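Local structure of caspase-3 (Porites astreoides, 6WI4) at residues A[165-168]-A[169-172]; A[186-189]-A[190-194]. The protein is a coral caspase, probably a cysteine protease that cleaves proteins after aspartate residues during apoptosis. All blocks are in the same frame, centred on the assembly; numbering follows the deposited sequence.

Both contacts are local and lie on or at the start of two consecutive helices of the caspase domain. Interaction 1 comes first along the chain and sits where strand 166-167 turns into helix 168-180; interaction 2 occupies most of the next helix, 186-197. They lie about 14 Å apart, centre to centre, yet the two meet directly: Phe169 CD1 rests 3.8 Å from Val193 CG1, and Val193 also packs on Ser172. The helices therefore lie against each other beside the central sheet, with Phe169 and Ile170 touching strand 123-128 and Leu187 and Leu190 touching strand 217-220, the last strand of the sheet within this chain. Interaction 1 additionally reaches the bound peptide through Trp168, whereas interaction 2 joins helix 168-180 to strand 217-220.

Interaction 1 (A[165-168]-A[169-172]); sequences NGSW and FIQS
Gln171 folds its side chain back over the strand that leads into its own helix, laying Gln171 CG 3.3 Å from Asn165 O and the amide beside Asn165 CB. With CG anti to the carbonyl carbon (chi1 -79°), the chain runs extended toward the strand, and Gln171 NE2 gives Gly166 O a weak, bent bond of 3.0 Å (129°). The same NE2 lies at the edge of the Trp168 indole, and one water accepts from both it and Asn165 ND2. With Gln171 replaced by alanine, Gly166 O would probably lose this donor and the water its bridge to Asn165. Ser167, the residue just before helix 168-180, is its N-cap: Ser167 OG accepts from Ile170 N at 3.1 Å and touches Ile170 CG1, while Asp39 is its stronger partner outside. Next to it, Trp168 O is gripped twice by Ser172, one turn further on, with Ser172 OG at 2.8 Å and Ser172 N at 3.0 Å, from opposite faces of the carbonyl plane. The Trp168 ring stacks with Trp160 and Tyr200, and the side chain packs on an acidic side chain of the bound peptide, consistent with a place in the substrate-binding cleft.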
ATOM      1  N   ASN A 165      15.448   2.136  -9.010  1.00 14.37           N
ATOM      2  CA  ASN A 165      14.904   3.155  -8.121  1.00 11.32           C
ATOM      3  C   ASN A 165      13.629   2.742  -7.405  1.00 12.02           C
ATOM      4  O   ASN A 165      13.169   3.488  -6.538  1.00 13.49           O
ATOM      5  CB  ASN A 165      14.617   4.435  -8.899  1.00 14.07           C
ATOM      6  CG  ASN A 165      15.838   4.972  -9.576  1.00 20.35           C
ATOM      7  OD1 ASN A 165      16.881   5.120  -8.951  1.00 24.39           O
ATOM      8  ND2 ASN A 165      15.723   5.248 -10.864  1.00 22.47           N
ATOM      9  N   GLY A 166      13.051   1.599  -7.734  1.00 12.34           N
ATOM     10  CA  GLY A 166      11.792   1.205  -7.122  1.00 11.10           C
ATOM     11  C   GLY A 166      10.607   1.653  -7.950  1.00 12.06           C
ATOM     12  O   GLY A 166      10.741   2.173  -9.059  1.00 12.69           O
ATOM     13  N   SER A 167       9.418   1.480  -7.380  1.00  9.61           N
ATOM     14  CA  SER A 167       8.209   1.728  -8.154  1.00  9.87           C
ATOM     15  C   SER A 167       7.852   3.210  -8.196  1.00 10.70           C
ATOM     16  O   SER A 167       8.163   3.988  -7.285  1.00 10.74           O
ATOM     17  CB  SER A 167       7.027   0.925  -7.605  1.00 10.72           C
ATOM     18  OG  SER A 167       6.625   1.397  -6.327  1.00 11.95           O
ATOM     19  N   TRP A 168       7.174   3.591  -9.280  1.00  9.46           N
ATOM     20  CA  TRP A 168       6.718   4.963  -9.433  1.00  9.45           C
ATOM     21  C   TRP A 168       5.859   5.383  -8.250  1.00 10.41           C
ATOM     22  O   TRP A 168       6.037   6.464  -7.687  1.00 10.73           O
ATOM     23  CB  TRP A 168       5.902   5.102 -10.713  1.00 11.40           C
ATOM     24  CG  TRP A 168       6.658   4.856 -11.964  1.00 10.04           C
ATOM     25  CD1 TRP A 168       7.995   4.590 -12.089  1.00 12.18           C
ATOM     26  CD2 TRP A 168       6.120   4.862 -13.287  1.00  8.94           C
ATOM     27  NE1 TRP A 168       8.316   4.432 -13.421  1.00 13.20           N
ATOM     28  CE2 TRP A 168       7.180   4.594 -14.172  1.00 13.59           C
ATOM     29  CE3 TRP A 168       4.839   5.073 -13.808  1.00 11.97           C
ATOM     30  CZ2 TRP A 168       6.997   4.532 -15.554  1.00 13.18           C
ATOM     31  CZ3 TRP A 168       4.656   4.999 -15.172  1.00 14.96           C
ATOM     32  CH2 TRP A 168       5.728   4.736 -16.031  1.00 12.38           C
ATOM     33  N   PHE A 169       4.917   4.527  -7.858  1.00  8.57           N
ATOM     34  CA  PHE A 169       4.000   4.877  -6.780  1.00  9.94           C
ATOM     35  C   PHE A 169       4.725   5.022  -5.446  1.00  9.55           C
ATOM     36  O   PHE A 169       4.544   6.023  -4.746  1.00  9.45           O
ATOM     37  CB  PHE A 169       2.906   3.819  -6.700  1.00  8.70           C
ATOM     38  CG  PHE A 169       1.927   4.005  -5.578  1.00  8.66           C
ATOM     39  CD1 PHE A 169       1.113   5.124  -5.519  1.00 10.01           C
ATOM     40  CD2 PHE A 169       1.784   3.017  -4.618  1.00  9.22           C
ATOM     41  CE1 PHE A 169       0.195   5.271  -4.501  1.00  9.70           C
ATOM     42  CE2 PHE A 169       0.862   3.150  -3.589  1.00 10.91           C
ATOM     43  CZ  PHE A 169       0.067   4.279  -3.534  1.00  9.64           C
ATOM     44  N   ILE A 170       5.536   4.031  -5.060  1.00  9.23           N
ATOM     45  CA  ILE A 170       6.155   4.104  -3.738  1.00  9.65           C
ATOM     46  C   ILE A 170       7.216   5.202  -3.697  1.00  9.40           C
ATOM     47  O   ILE A 170       7.340   5.907  -2.686  1.00 11.99           O
ATOM     48  CB  ILE A 170       6.716   2.732  -3.314  1.00  9.87           C
ATOM     49  CG1 ILE A 170       5.595   1.693  -3.217  1.00 10.72           C
ATOM     50  CG2 ILE A 170       7.448   2.850  -1.971  1.00 10.48           C
ATOM     51  CD1 ILE A 170       4.512   2.019  -2.173  1.00 14.76           C
ATOM     52  N   GLN A 171       7.987   5.377  -4.786  1.00 10.78           N
ATOM     53  CA  GLN A 171       8.909   6.512  -4.892  1.00 14.97           C
ATOM     54  C   GLN A 171       8.175   7.826  -4.649  1.00 11.36           C
ATOM     55  O   GLN A 171       8.655   8.708  -3.924  1.00 12.56           O
ATOM     56  CB  GLN A 171       9.561   6.569  -6.287  1.00 17.41           C
ATOM     57  CG  GLN A 171      10.730   5.637  -6.590  1.00 24.81           C
ATOM     58  CD  GLN A 171      11.396   5.963  -7.938  1.00 27.50           C
ATOM     59  OE1 GLN A 171      12.194   6.905  -8.033  1.00 27.89           O
ATOM     60  NE2 GLN A 171      11.062   5.194  -8.984  1.00 23.51           N
ATOM     61  N   SER A 172       7.019   7.983  -5.294  1.00  9.44           N
ATOM     62  CA  SER A 172       6.268   9.225  -5.194  1.00 10.51           C
ATOM     63  C   SER A 172       5.634   9.372  -3.821  1.00 12.58           C
ATOM     64  O   SER A 172       5.594  10.473  -3.260  1.00 11.93           O
ATOM     65  CB  SER A 172       5.188   9.278  -6.279  1.00 10.55           C
ATOM     66  OG  SER A 172       5.771   9.261  -7.576  1.00 14.92           O
TER
HETATM   67  O   HOH W   1      12.679   5.475 -11.738  1.00 17.08           O

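Interaction 2 (A[186-189]-A[190-194]); sequences ILRM and LTRVN
Arg188 O is gripped by two donors from the same residue, Arg192, one turn further along the helix. Arg192 N brings the regular helical bond, 3.1 Å from Arg188 O, and Arg192 NH1 of the guanidinium adds a second, 2.9 Å from the same oxygen. They arrive from opposite faces of the carbonyl plane: NH1 stands well above it, 47° out, while the oxygen itself lies at the edge of the guanidinium and in its plane. Bends in the arginine chain, at chi2 and again at the last torsion (chi4 84°), turn the group back over the preceding turn instead of outward, and Arg192 NH1 also comes to 3.7 Å from Arg188 CB.

Leu187 O is held in the same doubled fashion by Thr191, whose N and OG1 approach from opposite faces. Thr191 OG1, 3.0 Å from Leu187 O, reaches back because it lies anti to its own carbonyl carbon (chi1 -63°).

On the buried side the contact turns apolar. Ile186 and Leu190 run side by side and point the same way, with Ile186 CG1 and Leu190 CD1 4.0 Å apart, and Leu190 CG also rests against Ile186 O. Ile186 and Met189 pack on Phe177 of helix 168-180, whereas Leu190 packs on Val218, so helix 186-197 bridges its neighbouring helix and strand 217-220.

Arg188 NH2 and Arg192 NH2 lie 5.2 Å apart, not in contact. The bond to Arg188 O fixes the direction of the Arg192 guanidinium, whose positive charge would probably polarise that carbonyl further.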
ATOM      1  N   ILE A 186      -4.067  12.828   4.683  1.00 10.76           N
ATOM      2  CA  ILE A 186      -3.607  11.753   3.803  1.00  9.72           C
ATOM      3  C   ILE A 186      -4.262  11.826   2.426  1.00 10.05           C
ATOM      4  O   ILE A 186      -3.628  11.489   1.424  1.00 10.13           O
ATOM      5  CB  ILE A 186      -3.818  10.375   4.452  1.00  9.82           C
ATOM      6  CG1 ILE A 186      -2.930   9.343   3.739  1.00 11.34           C
ATOM      7  CG2 ILE A 186      -5.286   9.961   4.430  1.00 13.02           C
ATOM      8  CD1 ILE A 186      -2.915   7.967   4.432  1.00 10.47           C
ATOM      9  N   LEU A 187      -5.532  12.239   2.338  1.00 10.47           N
ATOM     10  CA  LEU A 187      -6.158  12.273   1.017  1.00 10.96           C
ATOM     11  C   LEU A 187      -5.525  13.346   0.147  1.00 11.71           C
ATOM     12  O   LEU A 187      -5.290  13.132  -1.047  1.00 11.58           O
ATOM     13  CB  LEU A 187      -7.668  12.485   1.131  1.00 10.40           C
ATOM     14  CG  LEU A 187      -8.460  11.345   1.766  1.00 10.80           C
ATOM     15  CD1 LEU A 187      -9.937  11.613   1.587  1.00 10.53           C
ATOM     16  CD2 LEU A 187      -8.110   9.991   1.151  1.00 11.04           C
ATOM     17  N   ARG A 188      -5.209  14.501   0.729  1.00  9.38           N
ATOM     18  CA  ARG A 188      -4.498  15.521  -0.032  1.00 10.16           C
ATOM     19  C   ARG A 188      -3.117  15.041  -0.453  1.00 11.19           C
ATOM     20  O   ARG A 188      -2.672  15.317  -1.574  1.00 12.30           O
ATOM     21  CB  ARG A 188      -4.392  16.798   0.791  1.00 13.31           C
ATOM     22  CG  ARG A 188      -5.711  17.508   0.911  1.00 18.39           C
ATOM     23  CD  ARG A 188      -5.532  19.002   0.994  1.00 24.38           C
ATOM     24  NE  ARG A 188      -6.835  19.652   1.038  1.00 26.91           N
ATOM     25  CZ  ARG A 188      -7.007  20.960   1.143  1.00 30.22           C
ATOM     26  NH1 ARG A 188      -8.236  21.460   1.174  1.00 27.70           N
ATOM     27  NH2 ARG A 188      -5.951  21.763   1.217  1.00 29.00           N
ATOM     28  N   MET A 189      -2.424  14.310   0.427  1.00  9.16           N
ATOM     29  CA  MET A 189      -1.112  13.801   0.054  1.00  8.42           C
ATOM     30  C   MET A 189      -1.230  12.779  -1.066  1.00  9.29           C
ATOM     31  O   MET A 189      -0.436  12.796  -2.011  1.00  9.69           O
ATOM     32  CB  MET A 189      -0.405  13.193   1.265  1.00 10.19           C
ATOM     33  CG  MET A 189       0.009  14.234   2.286  1.00  9.45           C
ATOM     34  SD  MET A 189       1.300  13.666   3.419  1.00 11.49           S
ATOM     35  CE  MET A 189       0.378  12.447   4.355  1.00 13.24           C
ATOM     36  N   LEU A 190      -2.228  11.894  -0.992  1.00  9.21           N
ATOM     37  CA  LEU A 190      -2.388  10.906  -2.051  1.00  8.94           C
ATOM     38  C   LEU A 190      -2.805  11.557  -3.373  1.00  9.87           C
ATOM     39  O   LEU A 190      -2.464  11.045  -4.444  1.00  9.19           O
ATOM     40  CB  LEU A 190      -3.375   9.823  -1.605  1.00  8.62           C
ATOM     41  CG  LEU A 190      -2.811   8.880  -0.527  1.00  8.47           C
ATOM     42  CD1 LEU A 190      -3.910   8.004   0.061  1.00 10.91           C
ATOM     43  CD2 LEU A 190      -1.701   8.001  -1.080  1.00  9.22           C
ATOM     44  N   THR A 191      -3.520  12.688  -3.322  1.00  9.32           N
ATOM     45  CA  THR A 191      -3.782  13.449  -4.542  1.00  8.45           C
ATOM     46  C   THR A 191      -2.479  13.948  -5.157  1.00  9.32           C
ATOM     47  O   THR A 191      -2.287  13.874  -6.377  1.00  9.01           O
ATOM     48  CB  THR A 191      -4.730  14.605  -4.229  1.00  9.90           C
ATOM     49  OG1 THR A 191      -5.987  14.072  -3.793  1.00  9.67           O
ATOM     50  CG2 THR A 191      -4.979  15.465  -5.472  1.00 11.40           C
ATOM     51  N   ARG A 192      -1.556  14.430  -4.321  1.00 10.16           N
ATOM     52  CA  ARG A 192      -0.268  14.871  -4.843  1.00 10.41           C
ATOM     53  C   ARG A 192       0.554  13.699  -5.357  1.00  9.16           C
ATOM     54  O   ARG A 192       1.318  13.850  -6.320  1.00 10.64           O
ATOM     55  CB  ARG A 192       0.478  15.640  -3.760  1.00 11.04           C
ATOM     56  CG  ARG A 192       0.002  17.095  -3.697  1.00 15.27           C
ATOM     57  CD  ARG A 192       0.013  17.667  -2.311  1.00 18.08           C
ATOM     58  NE  ARG A 192      -0.595  18.998  -2.324  1.00 18.05           N
ATOM     59  CZ  ARG A 192      -1.906  19.217  -2.255  1.00 18.69           C
ATOM     60  NH1 ARG A 192      -2.749  18.192  -2.164  1.00 19.52           N
ATOM     61  NH2 ARG A 192      -2.379  20.457  -2.275  1.00 18.18           N
ATOM     62  N   VAL A 193       0.413  12.527  -4.736  1.00  8.88           N
ATOM     63  CA  VAL A 193       1.096  11.343  -5.248  1.00  8.11           C
ATOM     64  C   VAL A 193       0.603  11.022  -6.652  1.00 11.58           C
ATOM     65  O   VAL A 193       1.393  10.748  -7.564  1.00 11.42           O
ATOM     66  CB  VAL A 193       0.890  10.153  -4.297  1.00  9.87           C
ATOM     67  CG1 VAL A 193       1.374   8.845  -4.950  1.00 10.52           C
ATOM     68  CG2 VAL A 193       1.646  10.392  -2.997  1.00  9.25           C
ATOM     69  N   ASN A 194      -0.711  11.063  -6.848  1.00 11.61           N
ATOM     70  CA  ASN A 194      -1.253  10.802  -8.176  1.00  9.49           C
ATOM     71  C   ASN A 194      -0.795  11.842  -9.191  1.00  9.55           C
ATOM     72  O   ASN A 194      -0.502  11.502 -10.345  1.00 10.46           O
ATOM     73  CB  ASN A 194      -2.772  10.756  -8.126  1.00  8.37           C
ATOM     74  CG  ASN A 194      -3.373  10.369  -9.463  1.00 11.25           C
ATOM     75  OD1 ASN A 194      -2.724   9.724 -10.297  1.00 11.73           O
ATOM     76  ND2 ASN A 194      -4.606  10.791  -9.688  1.00 12.10           N
TER